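Local coordinates for Serpin48 (Tenebrio molitor, PDB 3OZQ), which inhibits the protease SPE, acting as a highly specific serpin in insect innate immunity, at residues S21-K24 and E25-T29; V277-K280 and K281-K285. All coordinates share one frame; numbering follows the deposited sequence.

Contact 1: S21-K24 and E25-T29; sequences SVYK and EVLKT
Tyr23 and Leu27 meet one helical turn apart. Leu27 reaches the aromatic ring with one methyl, CD1, which lies 3.6 Å from Tyr23 CE2. The methyl comes in obliquely, closest to CE2 and next to CD2. Tyr23 carries its ring trans to the main-chain nitrogen (chi1 -179°), which sets CG beside the carbonyl carbon, on the side of Leu27. Val22 and Val26 make a looser apolar pair on another flank of the helix. Their side chains cross at a slant, with Val22 CG1 4.1 Å from Val26 CG2.

Beneath both pairs the backbone is regular. Val26 N donates to Val22 O at 2.9 Å. Leu27 N donates to Tyr23 O at 3.0 Å, in a nearly straight bond (N-H...O angle 171°). One residue earlier the bond is weak: Glu25 N is 3.3 Å from Ser21 O. That carbonyl has a second donor, a water that also gives a hydrogen bond to Glu25 OE1, at 2.9 Å. The water therefore ties the side chain of Glu25 back to the preceding turn.

The polar flank is the more open one. Glu25 bends at chi2 (43°), and its other oxygen, OE2, takes a salt bridge from Lys28. The modelled separation of Lys28 NZ and Glu25 OE2 is very short, 2.5 Å; the charges are paired, but the exact length is doubtful. Lys28 reaches it with an extended chain.

Both segments belong to helix 10-29, the first long helix of this serpin. Tyr23 OH and Lys24 NZ hydrogen-bond to Glu247 of helix 243-248, the first to its carboxylate and the second to its backbone oxygen. The Tyr23 ring also meets Phe34. Val22 packs on Val36 of strand 34-36, while Glu25 and Lys28 face helix 279-286.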
loop_
_atom_site.group_PDB
_atom_site.type_symbol
_atom_site.label_atom_id
_atom_site.label_comp_id
_atom_site.label_asym_id
_atom_site.label_seq_id
_atom_site.Cartn_x
_atom_site.Cartn_y
_atom_site.Cartn_z
ATOM N N SER A 21 -6.064 -6.878 7.789
ATOM C CA SER A 21 -7.483 -6.564 7.757
ATOM C C SER A 21 -7.825 -5.953 6.406
ATOM O O SER A 21 -8.832 -6.294 5.806
ATOM C CB SER A 21 -7.866 -5.601 8.889
ATOM O OG SER A 21 -7.584 -6.160 10.166
ATOM N N VAL A 22 -6.973 -5.051 5.928
ATOM C CA VAL A 22 -7.176 -4.456 4.612
ATOM C C VAL A 22 -7.083 -5.495 3.496
ATOM O O VAL A 22 -7.953 -5.549 2.621
ATOM C CB VAL A 22 -6.219 -3.275 4.366
ATOM C CG1 VAL A 22 -6.302 -2.815 2.916
ATOM C CG2 VAL A 22 -6.591 -2.108 5.288
ATOM N N TYR A 23 -6.044 -6.335 3.543
ATOM C CA TYR A 23 -5.842 -7.368 2.535
ATOM C C TYR A 23 -7.107 -8.222 2.419
ATOM O O TYR A 23 -7.602 -8.466 1.317
ATOM C CB TYR A 23 -4.594 -8.214 2.887
ATOM C CG TYR A 23 -4.226 -9.322 1.930
ATOM C CD1 TYR A 23 -3.043 -9.271 1.194
ATOM C CD2 TYR A 23 -5.043 -10.432 1.777
ATOM C CE1 TYR A 23 -2.688 -10.305 0.327
ATOM C CE2 TYR A 23 -4.702 -11.463 0.919
ATOM C CZ TYR A 23 -3.527 -11.394 0.194
ATOM O OH TYR A 23 -3.210 -12.425 -0.657
ATOM N N LYS A 24 -7.639 -8.656 3.561
ATOM C CA LYS A 24 -8.810 -9.538 3.582
ATOM C C LYS A 24 -9.999 -8.902 2.889
ATOM O O LYS A 24 -10.763 -9.569 2.200
ATOM C CB LYS A 24 -9.192 -9.907 5.023
ATOM C CG LYS A 24 -10.212 -11.038 5.121
ATOM C CD LYS A 24 -10.329 -11.587 6.551
ATOM C CE LYS A 24 -9.189 -12.557 6.903
ATOM N NZ LYS A 24 -9.411 -13.981 6.460
ATOM N N GLU A 25 -10.156 -7.600 3.075
ATOM C CA GLU A 25 -11.231 -6.876 2.416
ATOM C C GLU A 25 -10.983 -6.745 0.916
ATOM O O GLU A 25 -11.865 -7.029 0.109
ATOM C CB GLU A 25 -11.388 -5.493 3.046
ATOM C CG GLU A 25 -12.800 -5.172 3.437
ATOM C CD GLU A 25 -13.495 -6.343 4.101
ATOM O OE1 GLU A 25 -12.990 -6.835 5.129
ATOM O OE2 GLU A 25 -14.552 -6.768 3.591
ATOM N N VAL A 26 -9.777 -6.329 0.540
ATOM C CA VAL A 26 -9.485 -6.090 -0.874
ATOM C C VAL A 26 -9.683 -7.345 -1.715
ATOM O O VAL A 26 -10.189 -7.278 -2.837
ATOM C CB VAL A 26 -8.086 -5.504 -1.092
ATOM C CG1 VAL A 26 -7.699 -5.586 -2.575
ATOM C CG2 VAL A 26 -8.055 -4.071 -0.605
ATOM N N LEU A 27 -9.284 -8.481 -1.153
ATOM C CA LEU A 27 -9.503 -9.791 -1.747
ATOM C C LEU A 27 -10.907 -9.956 -2.305
ATOM O O LEU A 27 -11.090 -10.532 -3.375
ATOM C CB LEU A 27 -9.290 -10.862 -0.678
ATOM C CG LEU A 27 -8.139 -11.832 -0.857
ATOM C CD1 LEU A 27 -8.039 -12.707 0.387
ATOM C CD2 LEU A 27 -8.344 -12.669 -2.118
ATOM N N LYS A 28 -11.895 -9.472 -1.559
ATOM C CA LYS A 28 -13.298 -9.660 -1.908
ATOM C C LYS A 28 -13.621 -9.141 -3.296
ATOM O O LYS A 28 -14.431 -9.726 -4.007
ATOM C CB LYS A 28 -14.210 -8.968 -0.887
ATOM C CG LYS A 28 -14.243 -9.629 0.488
ATOM C CD LYS A 28 -15.135 -8.823 1.434
ATOM C CE LYS A 28 -15.309 -9.496 2.782
ATOM N NZ LYS A 28 -16.175 -8.667 3.669
ATOM N N THR A 29 -12.985 -8.042 -3.676
ATOM C CA THR A 29 -13.268 -7.409 -4.955
ATOM C C THR A 29 -12.181 -7.700 -5.994
ATOM O O THR A 29 -12.424 -7.623 -7.199
ATOM C CB THR A 29 -13.486 -5.884 -4.786
ATOM O OG1 THR A 29 -13.757 -5.279 -6.059
ATOM C CG2 THR A 29 -12.270 -5.231 -4.174
HETATM O O HOH W 1 -11.353 -7.586 7.341
#

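Contact 2: V277-K280 and K281-K285; sequences VDFK and KVLKK
Lys280 and Lys284 run side by side, one turn apart, and point the same way. Their methylene chains meet, with Lys280 CE 4.2 Å from Lys284 CD. Lys280 O also accepts from Lys284 N at 2.9 Å. The two ammonium groups stay apart, at 5.1 Å between Lys280 NZ and Lys284 NZ.

The backbone of Lys281 is held by Asp278. Lys281 N donates to Asp278 OD1 at 3.2 Å, almost straight at 170°, but from above the carboxylate plane. Lys280 N gives the same oxygen a weak bond. Asp278 is thus the N-cap of helix 279-286, at the point where strand 260-278 turns into the helix. This short helix opens the connection from strand 260-278 to strand 310-321, which are antiparallel neighbours, as in other serpins. The side chain of Lys281 crosses that of Asp278 at about a right angle.

Phe279 faces the buried side. Its CD1 lies 4.1 Å from Val282 CB, and these two side chains run alongside each other. Leu283 meets the ring at its edge, CG to Phe279 CD1 at 4.4 Å. Leu283 N donates to Phe279 O at 2.8 Å. Beyond the segments, Phe279 packs on Ile313 and Ala41.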
loop_
_atom_site.group_PDB
_atom_site.type_symbol
_atom_site.label_atom_id
_atom_site.label_comp_id
_atom_site.label_asym_id
_atom_site.label_seq_id
_atom_site.Cartn_x
_atom_site.Cartn_y
_atom_site.Cartn_z
ATOM N N VAL A 277 -8.077 0.780 -5.624
ATOM C CA VAL A 277 -8.829 0.263 -4.493
ATOM C C VAL A 277 -9.829 1.293 -3.939
ATOM O O VAL A 277 -9.477 2.433 -3.646
ATOM C CB VAL A 277 -7.880 -0.223 -3.363
ATOM C CG1 VAL A 277 -8.671 -0.697 -2.149
ATOM C CG2 VAL A 277 -6.954 -1.316 -3.880
ATOM N N ASP A 278 -11.078 0.861 -3.828
ATOM C CA ASP A 278 -12.124 1.613 -3.195
ATOM C C ASP A 278 -11.966 1.401 -1.705
ATOM O O ASP A 278 -12.374 0.373 -1.181
ATOM C CB ASP A 278 -13.479 1.077 -3.625
ATOM C CG ASP A 278 -14.629 1.833 -2.985
ATOM O OD1 ASP A 278 -14.387 2.617 -2.030
ATOM O OD2 ASP A 278 -15.777 1.658 -3.454
ATOM N N PHE A 279 -11.370 2.380 -1.039
ATOM C CA PHE A 279 -11.147 2.292 0.404
ATOM C C PHE A 279 -12.378 2.643 1.248
ATOM O O PHE A 279 -12.414 2.349 2.440
ATOM C CB PHE A 279 -9.925 3.112 0.833
ATOM C CG PHE A 279 -8.675 2.277 1.007
ATOM C CD1 PHE A 279 -8.411 1.653 2.221
ATOM C CD2 PHE A 279 -7.780 2.115 -0.034
ATOM C CE1 PHE A 279 -7.265 0.851 2.389
ATOM C CE2 PHE A 279 -6.630 1.319 0.122
ATOM C CZ PHE A 279 -6.372 0.701 1.342
ATOM N N LYS A 280 -13.386 3.263 0.644
ATOM C CA LYS A 280 -14.643 3.483 1.364
ATOM C C LYS A 280 -15.292 2.144 1.692
ATOM O O LYS A 280 -15.730 1.895 2.808
ATOM C CB LYS A 280 -15.622 4.340 0.547
ATOM C CG LYS A 280 -16.993 4.396 1.192
ATOM C CD LYS A 280 -17.962 5.329 0.462
ATOM C CE LYS A 280 -19.243 5.526 1.275
ATOM N NZ LYS A 280 -20.429 5.937 0.444
ATOM N N LYS A 281 -15.381 1.300 0.678
ATOM C CA LYS A 281 -15.848 -0.071 0.833
ATOM C C LYS A 281 -15.047 -0.802 1.907
ATOM O O LYS A 281 -15.621 -1.443 2.790
ATOM C CB LYS A 281 -15.715 -0.808 -0.497
ATOM C CG LYS A 281 -16.092 -2.279 -0.435
ATOM C CD LYS A 281 -16.047 -2.931 -1.805
ATOM C CE LYS A 281 -16.957 -2.230 -2.777
ATOM N NZ LYS A 281 -16.827 -2.809 -4.149
ATOM N N VAL A 282 -13.724 -0.703 1.835
ATOM C CA VAL A 282 -12.883 -1.357 2.833
ATOM C C VAL A 282 -13.186 -0.812 4.232
ATOM O O VAL A 282 -13.502 -1.577 5.142
ATOM C CB VAL A 282 -11.374 -1.203 2.524
ATOM C CG1 VAL A 282 -10.521 -1.687 3.704
ATOM C CG2 VAL A 282 -11.003 -1.951 1.246
ATOM N N LEU A 283 -13.112 0.510 4.389
ATOM C CA LEU A 283 -13.198 1.119 5.711
ATOM C C LEU A 283 -14.565 0.915 6.362
ATOM O O LEU A 283 -14.667 0.814 7.586
ATOM C CB LEU A 283 -12.813 2.601 5.662
ATOM C CG LEU A 283 -11.331 2.762 5.311
ATOM C CD1 LEU A 283 -10.947 4.220 5.066
ATOM C CD2 LEU A 283 -10.477 2.145 6.421
ATOM N N LYS A 284 -15.603 0.831 5.541
ATOM C CA LYS A 284 -16.943 0.561 6.049
ATOM C C LYS A 284 -17.005 -0.779 6.769
ATOM O O LYS A 284 -17.608 -0.880 7.830
ATOM C CB LYS A 284 -18.002 0.629 4.937
ATOM C CG LYS A 284 -18.473 2.056 4.621
ATOM C CD LYS A 284 -19.610 2.081 3.595
ATOM C CE LYS A 284 -20.973 2.008 4.269
ATOM N NZ LYS A 284 -21.484 3.351 4.694
ATOM N N LYS A 285 -16.378 -1.806 6.201
ATOM C CA LYS A 285 -16.382 -3.115 6.848
ATOM C C LYS A 285 -15.568 -3.101 8.143
ATOM O O LYS A 285 -15.805 -3.906 9.035
ATOM C CB LYS A 285 -15.863 -4.208 5.908
ATOM C CG LYS A 285 -16.911 -4.787 4.973
ATOM C CD LYS A 285 -17.952 -5.618 5.728
ATOM C CE LYS A 285 -17.307 -6.776 6.489
ATOM N NZ LYS A 285 -18.324 -7.603 7.204
#

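Contacts 1 and 2 lie on the same side of the chain's centre, about 9 Å apart between their centres. Contact 1 stays within helix 10-29. Contact 2 spans a strand end and the start of a helix, consistent with its capping bond. Val22, Tyr23, Val26, Val277, Phe279, Val282 and Leu283 are buried; Lys24, Lys28, Asp278 and Lys281 are exposed. The two touch through apolar groups: Val22 CG1 is 3.8 Å from Phe279 CE1, and Val26 CG2 is 3.8 Å from Val277 CG1. Toward the surface, Lys285 packs against Glu25 and Lys28. Contact 1 has a salt bridge and a bridging water, whereas contact 2 relies on the Asp278 cap, and its Lys280 and Lys284 meet through their methylenes.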